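Putative histidinol-phosphate aminotransferase (Burkholderia pseudomallei, PDB 3P1T) probably transfers an amino group between L-histidinol phosphate and 2-oxoglutarate with pyridoxal 5'-phosphate as cofactor, a step of histidine biosynthesis. Local coordinates at residues E62-P67 / L207-G212; R75-C80 / P98-Y103; A86-M91 / S214-A219; Y200-L205 / E238-N243. All blocks are in the same frame, centred on the assembly; numbering follows the deposited sequence.

Contact 1: E62-P67 / L207-G212; sequences EHFSCP and LGALFG
Phe64 presents one ring face to the edge of Phe211, and its other face is covered by its own neighbour in the chain: His63 CD2 sits 3.7 Å above the Phe64 ring plane, over the ring centre. On the side facing the strand, Phe211 CZ stands over Phe64 near the rim and comes 3.5 Å from Phe64 CG. The ring planes are inclined at 62° with centroids of Phe64 and Phe211 4.9 Å apart, an edge-to-face pair. Elsewhere on the Phe211 ring, Cys66 SG lies at the edge, 3.9 Å from Phe211 CD2 and equally close to its CE2, in a sulfur-aromatic contact 77° off the ring normal. Phe64 CE2 also reaches Ala209 CB at 4.5 Å. Here the C-terminal part of helix 52-64 and the turn after it lie against strand 208-211, which runs between strands 71-74 and 190-195 in the seven-stranded mixed sheet of the large domain of a fold-type I aminotransferase. Ser65, with positive phi, belongs to a Schellman motif, and the chain then turns so that Cys66 follows Phe64 onto the strand. With chi1 at 72°, the Cys66 sulfur lies between its backbone N and carbonyl carbon, which directs it to the Phe211 rim. Ala209 and Phe211, two residues apart, turn their CB atoms to the same side of the strand and meet the helix and its turn together. Leu184 touches both phenylalanines, and Leu71 of the adjoining strand packs on Cys66 and Phe211.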
loop_
_atom_site.group_PDB
_atom_site.type_symbol
_atom_site.label_atom_id
_atom_site.label_comp_id
_atom_site.label_asym_id
_atom_site.label_seq_id
_atom_site.Cartn_x
_atom_site.Cartn_y
_atom_site.Cartn_z
ATOM N N GLU A 62 6.634 -4.899 -20.448
ATOM C CA GLU A 62 7.610 -4.567 -21.482
ATOM C C GLU A 62 9.012 -4.635 -20.915
ATOM O O GLU A 62 9.886 -5.270 -21.510
ATOM C CB GLU A 62 7.335 -3.167 -22.052
ATOM C CG GLU A 62 6.580 -3.157 -23.373
ATOM C CD GLU A 62 5.600 -2.002 -23.564
ATOM O OE1 GLU A 62 6.013 -0.824 -23.433
ATOM O OE2 GLU A 62 4.421 -2.279 -23.889
ATOM N N HIS A 63 9.216 -3.987 -19.757
ATOM C CA HIS A 63 10.499 -3.892 -19.083
ATOM C C HIS A 63 11.062 -5.291 -18.753
ATOM O O HIS A 63 12.229 -5.553 -19.049
ATOM C CB HIS A 63 10.361 -3.041 -17.804
ATOM C CG HIS A 63 11.670 -2.737 -17.142
ATOM N ND1 HIS A 63 12.494 -1.726 -17.605
ATOM C CD2 HIS A 63 12.246 -3.310 -16.059
ATOM C CE1 HIS A 63 13.553 -1.735 -16.814
ATOM N NE2 HIS A 63 13.448 -2.672 -15.867
ATOM N N PHE A 64 10.233 -6.190 -18.182
ATOM C CA PHE A 64 10.686 -7.518 -17.772
ATOM C C PHE A 64 10.493 -8.568 -18.880
ATOM O O PHE A 64 10.874 -9.730 -18.683
ATOM C CB PHE A 64 9.961 -7.940 -16.497
ATOM C CG PHE A 64 10.413 -7.117 -15.314
ATOM C CD1 PHE A 64 11.621 -7.379 -14.687
ATOM C CD2 PHE A 64 9.628 -6.081 -14.820
ATOM C CE1 PHE A 64 12.043 -6.615 -13.595
ATOM C CE2 PHE A 64 10.050 -5.325 -13.718
ATOM C CZ PHE A 64 11.256 -5.597 -13.119
ATOM N N SER A 65 9.978 -8.140 -20.056
ATOM C CA SER A 65 9.737 -8.948 -21.259
ATOM C C SER A 65 8.946 -10.237 -20.923
ATOM O O SER A 65 9.348 -11.348 -21.267
ATOM C CB SER A 65 11.047 -9.285 -21.966
ATOM O OG SER A 65 11.704 -8.119 -22.439
ATOM N N CYS A 66 7.805 -10.070 -20.259
ATOM C CA CYS A 66 6.928 -11.183 -19.909
ATOM C C CYS A 66 5.482 -10.750 -20.069
ATOM O O CYS A 66 5.237 -9.541 -20.072
ATOM C CB CYS A 66 7.207 -11.648 -18.488
ATOM S SG CYS A 66 6.630 -10.499 -17.221
ATOM N N PRO A 67 4.489 -11.664 -20.147
ATOM C CA PRO A 67 3.099 -11.202 -20.243
ATOM C C PRO A 67 2.626 -10.570 -18.936
ATOM O O PRO A 67 3.091 -10.951 -17.857
ATOM C CB PRO A 67 2.317 -12.482 -20.551
ATOM C CG PRO A 67 3.336 -13.517 -20.880
ATOM C CD PRO A 67 4.558 -13.137 -20.140
ATOM N N LEU A 207 8.063 -0.743 -3.345
ATOM C CA LEU A 207 7.395 -1.405 -4.460
ATOM C C LEU A 207 8.218 -2.599 -4.941
ATOM O O LEU A 207 9.455 -2.616 -4.816
ATOM C CB LEU A 207 7.132 -0.445 -5.639
ATOM C CG LEU A 207 6.239 0.752 -5.389
ATOM C CD1 LEU A 207 6.210 1.656 -6.588
ATOM C CD2 LEU A 207 4.835 0.331 -5.015
ATOM N N GLY A 208 7.519 -3.568 -5.512
ATOM C CA GLY A 208 8.118 -4.780 -6.046
ATOM C C GLY A 208 7.218 -5.433 -7.073
ATOM O O GLY A 208 6.032 -5.095 -7.183
ATOM N N ALA A 209 7.790 -6.361 -7.841
ATOM C CA ALA A 209 7.091 -7.115 -8.872
ATOM C C ALA A 209 7.228 -8.613 -8.615
ATOM O O ALA A 209 8.346 -9.110 -8.445
ATOM C CB ALA A 209 7.641 -6.754 -10.253
ATOM N N LEU A 210 6.091 -9.327 -8.566
ATOM C CA LEU A 210 6.047 -10.781 -8.363
ATOM C C LEU A 210 5.709 -11.457 -9.676
ATOM O O LEU A 210 4.729 -11.079 -10.324
ATOM C CB LEU A 210 5.037 -11.179 -7.261
ATOM C CG LEU A 210 4.792 -12.675 -7.047
ATOM C CD1 LEU A 210 6.058 -13.405 -6.548
ATOM C CD2 LEU A 210 3.619 -12.900 -6.111
ATOM N N PHE A 211 6.500 -12.464 -10.055
ATOM C CA PHE A 211 6.302 -13.211 -11.305
ATOM C C PHE A 211 5.953 -14.648 -10.978
ATOM O O PHE A 211 6.582 -15.247 -10.105
ATOM C CB PHE A 211 7.551 -13.132 -12.211
ATOM C CG PHE A 211 8.032 -11.720 -12.439
ATOM C CD1 PHE A 211 8.921 -11.114 -11.555
ATOM C CD2 PHE A 211 7.580 -10.980 -13.517
ATOM C CE1 PHE A 211 9.341 -9.787 -11.747
ATOM C CE2 PHE A 211 8.016 -9.653 -13.715
ATOM C CZ PHE A 211 8.890 -9.068 -12.831
ATOM N N GLY A 212 4.945 -15.182 -11.657
ATOM C CA GLY A 212 4.502 -16.552 -11.439
ATOM C C GLY A 212 3.531 -17.057 -12.484
ATOM O O GLY A 212 3.264 -16.370 -13.486
#

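Contact 2: R75-C80 / P98-Y103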
loop_
_atom_site.group_PDB
_atom_site.type_symbol
_atom_site.label_atom_id
_atom_site.label_comp_id
_atom_site.label_asym_id
_atom_site.label_seq_id
_atom_site.Cartn_x
_atom_site.Cartn_y
_atom_site.Cartn_z
ATOM N N ARG A 75 3.272 -4.115 -2.735
ATOM C CA ARG A 75 3.846 -3.247 -1.717
ATOM C C ARG A 75 5.009 -3.990 -1.011
ATOM O O ARG A 75 4.891 -4.368 0.176
ATOM C CB ARG A 75 2.768 -2.820 -0.717
ATOM C CG ARG A 75 3.113 -1.565 0.066
ATOM C CD ARG A 75 2.374 -0.417 -0.564
ATOM N NE ARG A 75 3.271 0.533 -1.194
ATOM C CZ ARG A 75 2.872 1.537 -1.957
ATOM N NH1 ARG A 75 1.583 1.704 -2.232
ATOM N NH2 ARG A 75 3.759 2.360 -2.482
ATOM N N GLY A 76 6.081 -4.246 -1.779
ATOM C CA GLY A 76 7.284 -4.910 -1.301
ATOM C C GLY A 76 7.150 -6.387 -1.023
ATOM O O GLY A 76 6.120 -7.020 -1.322
ATOM N N ILE A 77 8.208 -6.938 -0.419
ATOM C CA ILE A 77 8.317 -8.357 -0.110
ATOM C C ILE A 77 7.258 -8.747 0.961
ATOM O O ILE A 77 6.790 -9.889 0.912
ATOM C CB ILE A 77 9.785 -8.739 0.293
ATOM C CG1 ILE A 77 10.017 -10.273 0.406
ATOM C CG2 ILE A 77 10.283 -7.991 1.511
ATOM C CD1 ILE A 77 9.616 -11.139 -0.794
ATOM N N ASP A 78 6.811 -7.810 1.843
ATOM C CA ASP A 78 5.774 -8.134 2.854
ATOM C C ASP A 78 4.459 -8.512 2.176
ATOM O O ASP A 78 3.923 -9.569 2.506
ATOM C CB ASP A 78 5.530 -6.993 3.868
ATOM C CG ASP A 78 6.608 -6.753 4.915
ATOM O OD1 ASP A 78 7.763 -7.210 4.709
ATOM O OD2 ASP A 78 6.326 -6.034 5.899
ATOM N N GLU A 79 3.948 -7.686 1.215
ATOM C CA GLU A 79 2.706 -8.037 0.506
ATOM C C GLU A 79 2.882 -9.334 -0.269
ATOM O O GLU A 79 1.994 -10.179 -0.261
ATOM C CB GLU A 79 2.232 -6.931 -0.449
ATOM C CG GLU A 79 1.020 -7.382 -1.261
ATOM C CD GLU A 79 0.262 -6.375 -2.094
ATOM O OE1 GLU A 79 0.762 -5.245 -2.295
ATOM O OE2 GLU A 79 -0.851 -6.724 -2.543
ATOM N N CYS A 80 4.021 -9.468 -0.945
ATOM C CA CYS A 80 4.390 -10.629 -1.732
ATOM C C CYS A 80 4.266 -11.921 -0.888
ATOM O O CYS A 80 3.566 -12.856 -1.295
ATOM C CB CYS A 80 5.807 -10.446 -2.266
ATOM S SG CYS A 80 6.451 -11.883 -3.162
ATOM N N PRO A 98 20.815 -18.331 9.671
ATOM C CA PRO A 98 20.778 -16.887 9.384
ATOM C C PRO A 98 20.360 -16.573 7.960
ATOM O O PRO A 98 20.653 -17.345 7.046
ATOM C CB PRO A 98 22.232 -16.448 9.614
ATOM C CG PRO A 98 22.760 -17.424 10.592
ATOM C CD PRO A 98 22.148 -18.727 10.155
ATOM N N GLY A 99 19.671 -15.444 7.804
ATOM C CA GLY A 99 19.167 -14.945 6.537
ATOM C C GLY A 99 18.251 -13.766 6.786
ATOM O O GLY A 99 18.130 -13.323 7.927
ATOM N N PHE A 100 17.595 -13.251 5.732
ATOM C CA PHE A 100 16.683 -12.118 5.818
ATOM C C PHE A 100 15.574 -12.391 6.851
ATOM O O PHE A 100 14.973 -13.458 6.856
ATOM C CB PHE A 100 16.099 -11.814 4.439
ATOM C CG PHE A 100 15.092 -10.692 4.428
ATOM C CD1 PHE A 100 15.463 -9.400 4.785
ATOM C CD2 PHE A 100 13.774 -10.922 4.037
ATOM C CE1 PHE A 100 14.526 -8.365 4.790
ATOM C CE2 PHE A 100 12.844 -9.878 4.015
ATOM C CZ PHE A 100 13.223 -8.611 4.404
ATOM N N ASP A 101 15.356 -11.441 7.751
ATOM C CA ASP A 101 14.466 -11.583 8.902
ATOM C C ASP A 101 12.995 -11.235 8.607
ATOM O O ASP A 101 12.135 -11.483 9.467
ATOM C CB ASP A 101 14.963 -10.677 10.059
ATOM C CG ASP A 101 15.046 -9.164 9.788
ATOM O OD1 ASP A 101 15.237 -8.771 8.602
ATOM O OD2 ASP A 101 14.965 -8.377 10.768
ATOM N N GLY A 102 12.715 -10.671 7.432
ATOM C CA GLY A 102 11.366 -10.285 7.042
ATOM C C GLY A 102 10.367 -11.421 6.960
ATOM O O GLY A 102 9.198 -11.247 7.329
ATOM N N TYR A 103 10.818 -12.593 6.479
ATOM C CA TYR A 103 9.964 -13.780 6.346
ATOM C C TYR A 103 9.526 -14.230 7.731
ATOM O O TYR A 103 8.335 -14.462 7.931
ATOM C CB TYR A 103 10.660 -14.915 5.574
ATOM C CG TYR A 103 11.415 -14.463 4.339
ATOM C CD1 TYR A 103 10.800 -13.681 3.365
ATOM C CD2 TYR A 103 12.721 -14.877 4.110
ATOM C CE1 TYR A 103 11.497 -13.244 2.243
ATOM C CE2 TYR A 103 13.410 -14.494 2.963
ATOM C CZ TYR A 103 12.797 -13.665 2.044
ATOM O OH TYR A 103 13.498 -13.266 0.949
#
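Ile77 has its CG1 trans to the backbone N (chi1 -170°), and its two branches thereby part: CG2 goes to Phe100, while CG1, with CD1 beyond it, goes to Tyr103. A chi1 of 177° extends the Phe100 ring from its loop toward Ile77; the two side chains slide past each other in opposite directions, with Phe100 CE2 4.0 Å from Ile77 CG2. Tyr103 crosses the isoleucine at about a right angle and meets it edge-on: Ile77 CG1 lies near the plane of the phenol ring, 3.8 Å from Tyr103 CE1, with Ile77 CD1 at 4.1 Å from the same carbon. The two rings are fitted to each other as well. Phe100 CD2 stands 3.5 Å above the Tyr103 ring plane toward its rim, and Gly102 N lies over the centre of the Phe100 ring. Arg75 N gives a nearly straight 2.8 Å hydrogen bond to Glu79 OE1, about one turn on, meeting the anti side of the carboxylate. Glu79 OE2 forms a salt bridge with Arg83, and Asp78 OD2 accepts a hydrogen bond from Phe226 N of the second subunit. The Tyr103 hydroxyl is hydrogen-bonded to Asp170 OD2, and a tartrate, probably from the crystallisation liquor, lies about 4 Å from the Phe100 side chain and may mark a pocket. A glycine at the approach to a helix, beside the dimer interface and facing aromatic residues, is consistent with the cofactor pocket of fold-type I aminotransferases, where such a helix commonly helps hold the cofactor phosphate.

Contact 3: A86-M91 / S214-A219. With EDO (1,2-ethanediol), chain H.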
loop_
_atom_site.group_PDB
_atom_site.type_symbol
_atom_site.label_atom_id
_atom_site.label_comp_id
_atom_site.label_asym_id
_atom_site.label_seq_id
_atom_site.Cartn_x
_atom_site.Cartn_y
_atom_site.Cartn_z
ATOM N N ALA A 86 -1.130 -16.901 1.849
ATOM C CA ALA A 86 -2.594 -17.026 1.947
ATOM C C ALA A 86 -3.149 -18.095 0.956
ATOM O O ALA A 86 -4.221 -18.653 1.200
ATOM C CB ALA A 86 -3.261 -15.683 1.687
ATOM N N GLU A 87 -2.409 -18.400 -0.121
ATOM C CA GLU A 87 -2.819 -19.390 -1.119
ATOM C C GLU A 87 -2.282 -20.784 -0.792
ATOM O O GLU A 87 -2.785 -21.755 -1.355
ATOM C CB GLU A 87 -2.343 -18.972 -2.537
ATOM C CG GLU A 87 -2.899 -17.640 -3.033
ATOM C CD GLU A 87 -4.407 -17.483 -3.003
ATOM O OE1 GLU A 87 -5.128 -18.382 -3.502
ATOM O OE2 GLU A 87 -4.872 -16.455 -2.462
ATOM N N PHE A 88 -1.263 -20.886 0.094
ATOM C CA PHE A 88 -0.628 -22.150 0.505
ATOM C C PHE A 88 -0.541 -22.268 2.032
ATOM O O PHE A 88 0.454 -22.775 2.561
ATOM C CB PHE A 88 0.801 -22.232 -0.096
ATOM C CG PHE A 88 0.923 -21.976 -1.579
ATOM C CD1 PHE A 88 0.174 -22.712 -2.496
ATOM C CD2 PHE A 88 1.861 -21.081 -2.067
ATOM C CE1 PHE A 88 0.299 -22.485 -3.872
ATOM C CE2 PHE A 88 2.011 -20.878 -3.442
ATOM C CZ PHE A 88 1.218 -21.564 -4.335
ATOM N N SER A 89 -1.594 -21.821 2.735
ATOM C CA SER A 89 -1.660 -21.697 4.198
ATOM C C SER A 89 -1.476 -23.033 4.946
ATOM O O SER A 89 -1.110 -23.000 6.131
ATOM C CB SER A 89 -2.979 -21.051 4.629
ATOM O OG SER A 89 -4.102 -21.675 4.035
ATOM N N SER A 90 -1.665 -24.186 4.274
ATOM C CA SER A 90 -1.489 -25.494 4.926
ATOM C C SER A 90 -0.051 -26.009 4.807
ATOM O O SER A 90 0.318 -26.938 5.529
ATOM C CB SER A 90 -2.447 -26.519 4.337
ATOM O OG SER A 90 -3.776 -26.203 4.716
HETATM N N MSE A 91 0.756 -25.421 3.912
HETATM C CA MSE A 91 2.126 -25.865 3.689
HETATM C C MSE A 91 3.087 -25.420 4.816
HETATM O O MSE A 91 2.822 -24.458 5.559
HETATM C CB MSE A 91 2.657 -25.323 2.339
HETATM C CG MSE A 91 1.789 -25.690 1.128
HETATM SE SE MSE A 91 2.635 -25.227 -0.593
HETATM C CE MSE A 91 3.667 -26.834 -0.847
ATOM N N SER A 214 0.119 -17.844 -14.408
ATOM C CA SER A 214 -0.998 -16.941 -14.683
ATOM C C SER A 214 -2.248 -17.203 -13.815
ATOM O O SER A 214 -2.858 -16.222 -13.367
ATOM C CB SER A 214 -1.394 -16.968 -16.161
ATOM O OG SER A 214 -1.592 -18.264 -16.695
ATOM N N GLU A 215 -2.607 -18.471 -13.563
ATOM C CA GLU A 215 -3.805 -18.793 -12.770
ATOM C C GLU A 215 -3.628 -18.307 -11.322
ATOM O O GLU A 215 -4.502 -17.600 -10.825
ATOM C CB GLU A 215 -4.183 -20.296 -12.809
ATOM C CG GLU A 215 -3.028 -21.281 -12.951
ATOM C CD GLU A 215 -2.530 -21.481 -14.371
ATOM O OE1 GLU A 215 -3.345 -21.846 -15.248
ATOM O OE2 GLU A 215 -1.315 -21.294 -14.601
ATOM N N LEU A 216 -2.490 -18.629 -10.666
ATOM C CA LEU A 216 -2.163 -18.212 -9.291
ATOM C C LEU A 216 -2.098 -16.674 -9.181
ATOM O O LEU A 216 -2.698 -16.109 -8.269
ATOM C CB LEU A 216 -0.827 -18.845 -8.843
ATOM C CG LEU A 216 -0.261 -18.445 -7.470
ATOM C CD1 LEU A 216 -1.204 -18.821 -6.334
ATOM C CD2 LEU A 216 1.104 -19.081 -7.243
ATOM N N ILE A 217 -1.408 -16.002 -10.123
ATOM C CA ILE A 217 -1.288 -14.536 -10.163
ATOM C C ILE A 217 -2.704 -13.902 -10.211
ATOM O O ILE A 217 -2.973 -12.966 -9.466
ATOM C CB ILE A 217 -0.403 -14.109 -11.383
ATOM C CG1 ILE A 217 1.100 -14.484 -11.197
ATOM C CG2 ILE A 217 -0.570 -12.639 -11.734
ATOM C CD1 ILE A 217 1.909 -13.702 -10.163
ATOM N N ALA A 218 -3.595 -14.434 -11.067
ATOM C CA ALA A 218 -4.968 -13.940 -11.236
ATOM C C ALA A 218 -5.778 -14.028 -9.919
ATOM O O ALA A 218 -6.524 -13.095 -9.598
ATOM C CB ALA A 218 -5.679 -14.721 -12.336
ATOM N N ALA A 219 -5.631 -15.145 -9.170
ATOM C CA ALA A 219 -6.333 -15.357 -7.898
ATOM C C ALA A 219 -5.817 -14.404 -6.800
ATOM O O ALA A 219 -6.617 -13.956 -5.969
ATOM C CB ALA A 219 -6.181 -16.798 -7.447
HETATM C C1 EDO H . 2.396 -19.114 -17.383
HETATM O O1 EDO H . 3.419 -19.740 -16.587
HETATM C C2 EDO H . 1.183 -20.013 -17.641
HETATM O O2 EDO H . 0.520 -20.360 -16.419
#
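Leu216 divides its two methyls between Glu87 and Phe88. With chi1 of 176° the leucine swings its fork out from helix 214-221 toward the end of helix 76-87. The aliphatic part of Glu87 slides past the leucine in the opposite direction, with Glu87 CG 3.9 Å from Leu216 CD1 and Glu87 CB 4.0 Å from the same methyl. Phe88 and Leu216 come at each other from opposite directions, Phe88 CZ reaching Leu216 CD2 at 3.8 Å. The glutamate chain bends at chi2 (-54°), bringing Glu87 OE1 to 4.4 Å from Ala219 CB, one turn along the helix; its other oxygen, OE2, forms a salt bridge with Lys223. At the helix start, Ser214 N donates a 3.2 Å hydrogen bond to O2 of a 1,2-ethanediol, probably from the crystallisation liquor, and Ser214 OG is hydrogen-bonded to that same O2 at 3.0 Å. Phe88 also touches Lys166 and opens a type I turn ending at Met91, a selenomethionine. This surface contact joins two helices flanking the large-domain sheet: one leads through the turn into strand 92-96, the other follows strand 208-211.

Contact 4: Y200-L205 / E238-N243; sequences YGLAGL and EAALDN
Leu202 and Ala240 share the close-packed part of this contact with Tyr200 and Leu241. The Ala240 methyl points at the isobutyl fork and touches three of its carbons: Leu202 CD1 lies 3.8 Å from Ala240 CB, while Leu202 CG and CD2 each lie 4.1 Å from it. Leu202 and Ala240 are both buried, with Leu237, Phe196 and Ile45 of the second subunit also packing on Leu202. Tyr200 brings its ring edge-on to the carbonyl at the last turn of helix 231-241, Tyr200 CD2 being 3.8 Å from Ala240 O. Its CE2 is 4.0 Å from Leu241 CD2, the two side chains meeting at a slant. The loose side lies beyond this turn, where Asn243 points toward the loop but stays short of contact and Asp242 is exposed to solvent. Phe196 meets Tyr200 edge-to-face, and His63 NE2 is hydrogen-bonded to the phenol OH. The chemistry is thus mostly apolar, with one ring edge set beside a backbone carbonyl: the loop between strands 190-195 and 208-211 is held to the helix by methyls and that edge, while the tyrosine's polar end is satisfied by a third element, helix 52-64.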
loop_
_atom_site.group_PDB
_atom_site.type_symbol
_atom_site.label_atom_id
_atom_site.label_comp_id
_atom_site.label_asym_id
_atom_site.label_seq_id
_atom_site.Cartn_x
_atom_site.Cartn_y
_atom_site.Cartn_z
ATOM N N TYR A 200 17.017 0.506 -8.547
ATOM C CA TYR A 200 16.021 1.399 -9.152
ATOM C C TYR A 200 15.814 2.692 -8.329
ATOM O O TYR A 200 15.213 3.639 -8.843
ATOM C CB TYR A 200 14.680 0.677 -9.333
ATOM C CG TYR A 200 14.695 -0.348 -10.446
ATOM C CD1 TYR A 200 15.122 -1.654 -10.212
ATOM C CD2 TYR A 200 14.256 -0.020 -11.735
ATOM C CE1 TYR A 200 15.117 -2.610 -11.231
ATOM C CE2 TYR A 200 14.250 -0.968 -12.764
ATOM C CZ TYR A 200 14.682 -2.264 -12.507
ATOM O OH TYR A 200 14.673 -3.208 -13.512
ATOM N N GLY A 201 16.313 2.716 -7.090
ATOM C CA GLY A 201 16.259 3.872 -6.197
ATOM C C GLY A 201 14.897 4.325 -5.688
ATOM O O GLY A 201 14.722 5.512 -5.388
ATOM N N LEU A 202 13.944 3.396 -5.509
ATOM C CA LEU A 202 12.620 3.751 -4.982
ATOM C C LEU A 202 12.376 3.142 -3.582
ATOM O O LEU A 202 11.234 2.811 -3.265
ATOM C CB LEU A 202 11.516 3.294 -5.951
ATOM C CG LEU A 202 11.617 3.726 -7.416
ATOM C CD1 LEU A 202 10.428 3.240 -8.180
ATOM C CD2 LEU A 202 11.706 5.221 -7.547
ATOM N N ALA A 203 13.422 3.038 -2.728
ATOM C CA ALA A 203 13.332 2.448 -1.379
ATOM C C ALA A 203 12.198 3.063 -0.529
ATOM O O ALA A 203 11.520 2.331 0.195
ATOM C CB ALA A 203 14.654 2.611 -0.647
ATOM N N GLY A 204 11.993 4.377 -0.649
ATOM C CA GLY A 204 10.975 5.094 0.099
ATOM C C GLY A 204 9.560 4.820 -0.349
ATOM O O GLY A 204 8.625 5.250 0.329
ATOM N N LEU A 205 9.376 4.115 -1.494
ATOM C CA LEU A 205 8.034 3.815 -2.030
ATOM C C LEU A 205 7.635 2.388 -1.714
ATOM O O LEU A 205 6.439 2.069 -1.726
ATOM C CB LEU A 205 7.941 4.056 -3.540
ATOM C CG LEU A 205 8.429 5.413 -4.047
ATOM C CD1 LEU A 205 8.091 5.577 -5.488
ATOM C CD2 LEU A 205 7.858 6.568 -3.227
ATOM N N GLU A 238 7.007 4.328 -13.159
ATOM C CA GLU A 238 7.029 4.447 -14.611
ATOM C C GLU A 238 8.313 5.152 -15.106
ATOM O O GLU A 238 8.927 4.674 -16.059
ATOM C CB GLU A 238 5.804 5.205 -15.082
ATOM C CG GLU A 238 5.698 5.280 -16.585
ATOM C CD GLU A 238 4.443 5.951 -17.078
ATOM O OE1 GLU A 238 4.033 6.972 -16.475
ATOM O OE2 GLU A 238 3.878 5.456 -18.081
ATOM N N ALA A 239 8.716 6.259 -14.443
ATOM C CA ALA A 239 9.913 7.026 -14.770
ATOM C C ALA A 239 11.175 6.244 -14.428
ATOM O O ALA A 239 12.138 6.308 -15.185
ATOM C CB ALA A 239 9.903 8.351 -14.030
ATOM N N ALA A 240 11.161 5.477 -13.318
ATOM C CA ALA A 240 12.313 4.679 -12.889
ATOM C C ALA A 240 12.617 3.537 -13.866
ATOM O O ALA A 240 13.768 3.090 -13.931
ATOM C CB ALA A 240 12.076 4.109 -11.500
ATOM N N LEU A 241 11.612 3.080 -14.630
ATOM C CA LEU A 241 11.783 1.992 -15.590
ATOM C C LEU A 241 12.423 2.501 -16.881
ATOM O O LEU A 241 13.090 1.735 -17.580
ATOM C CB LEU A 241 10.455 1.289 -15.897
ATOM C CG LEU A 241 9.717 0.625 -14.734
ATOM C CD1 LEU A 241 8.402 0.114 -15.195
ATOM C CD2 LEU A 241 10.515 -0.502 -14.114
ATOM N N ASP A 242 12.241 3.786 -17.194
ATOM C CA ASP A 242 12.886 4.388 -18.356
ATOM C C ASP A 242 14.102 5.227 -17.853
ATOM O O ASP A 242 14.224 6.419 -18.145
ATOM C CB ASP A 242 11.888 5.214 -19.186
ATOM C CG ASP A 242 12.461 5.630 -20.526
ATOM O OD1 ASP A 242 13.297 4.866 -21.084
ATOM O OD2 ASP A 242 12.100 6.733 -21.012
ATOM N N ASN A 243 14.997 4.585 -17.072
ATOM C CA ASN A 243 16.157 5.235 -16.442
ATOM C C ASN A 243 17.351 4.248 -16.391
ATOM O O ASN A 243 18.098 4.197 -15.402
ATOM C CB ASN A 243 15.738 5.717 -15.020
ATOM C CG ASN A 243 16.674 6.682 -14.316
ATOM O OD1 ASN A 243 17.310 7.551 -14.926
ATOM N ND2 ASN A 243 16.702 6.597 -12.991
#

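How the contacts relate
Contacts 1 and 4 meet through His63 NE2 and Tyr200 OH, 2.7 Å apart, which ties helix 52-64 to the loop 200-205. Contacts 2 and 4 are joined by Arg75 NH2 and Leu205 O at 2.8 Å, although their centres are about 20 Å apart; both reach the second subunit. Strand 208-211 of contact 1 touches helix 76-87 of contact 2, Leu210 CD1 lying 3.7 Å from Cys80 SG. Contacts 2 and 3 use opposite ends of that helix. Contact 2 is the one that probably borders the cofactor pocket, with a tartrate about 4 Å from the Phe100 side chain, whereas contact 3, with its ethanediol, is peripheral, its centre about 28 Å from that of contact 4.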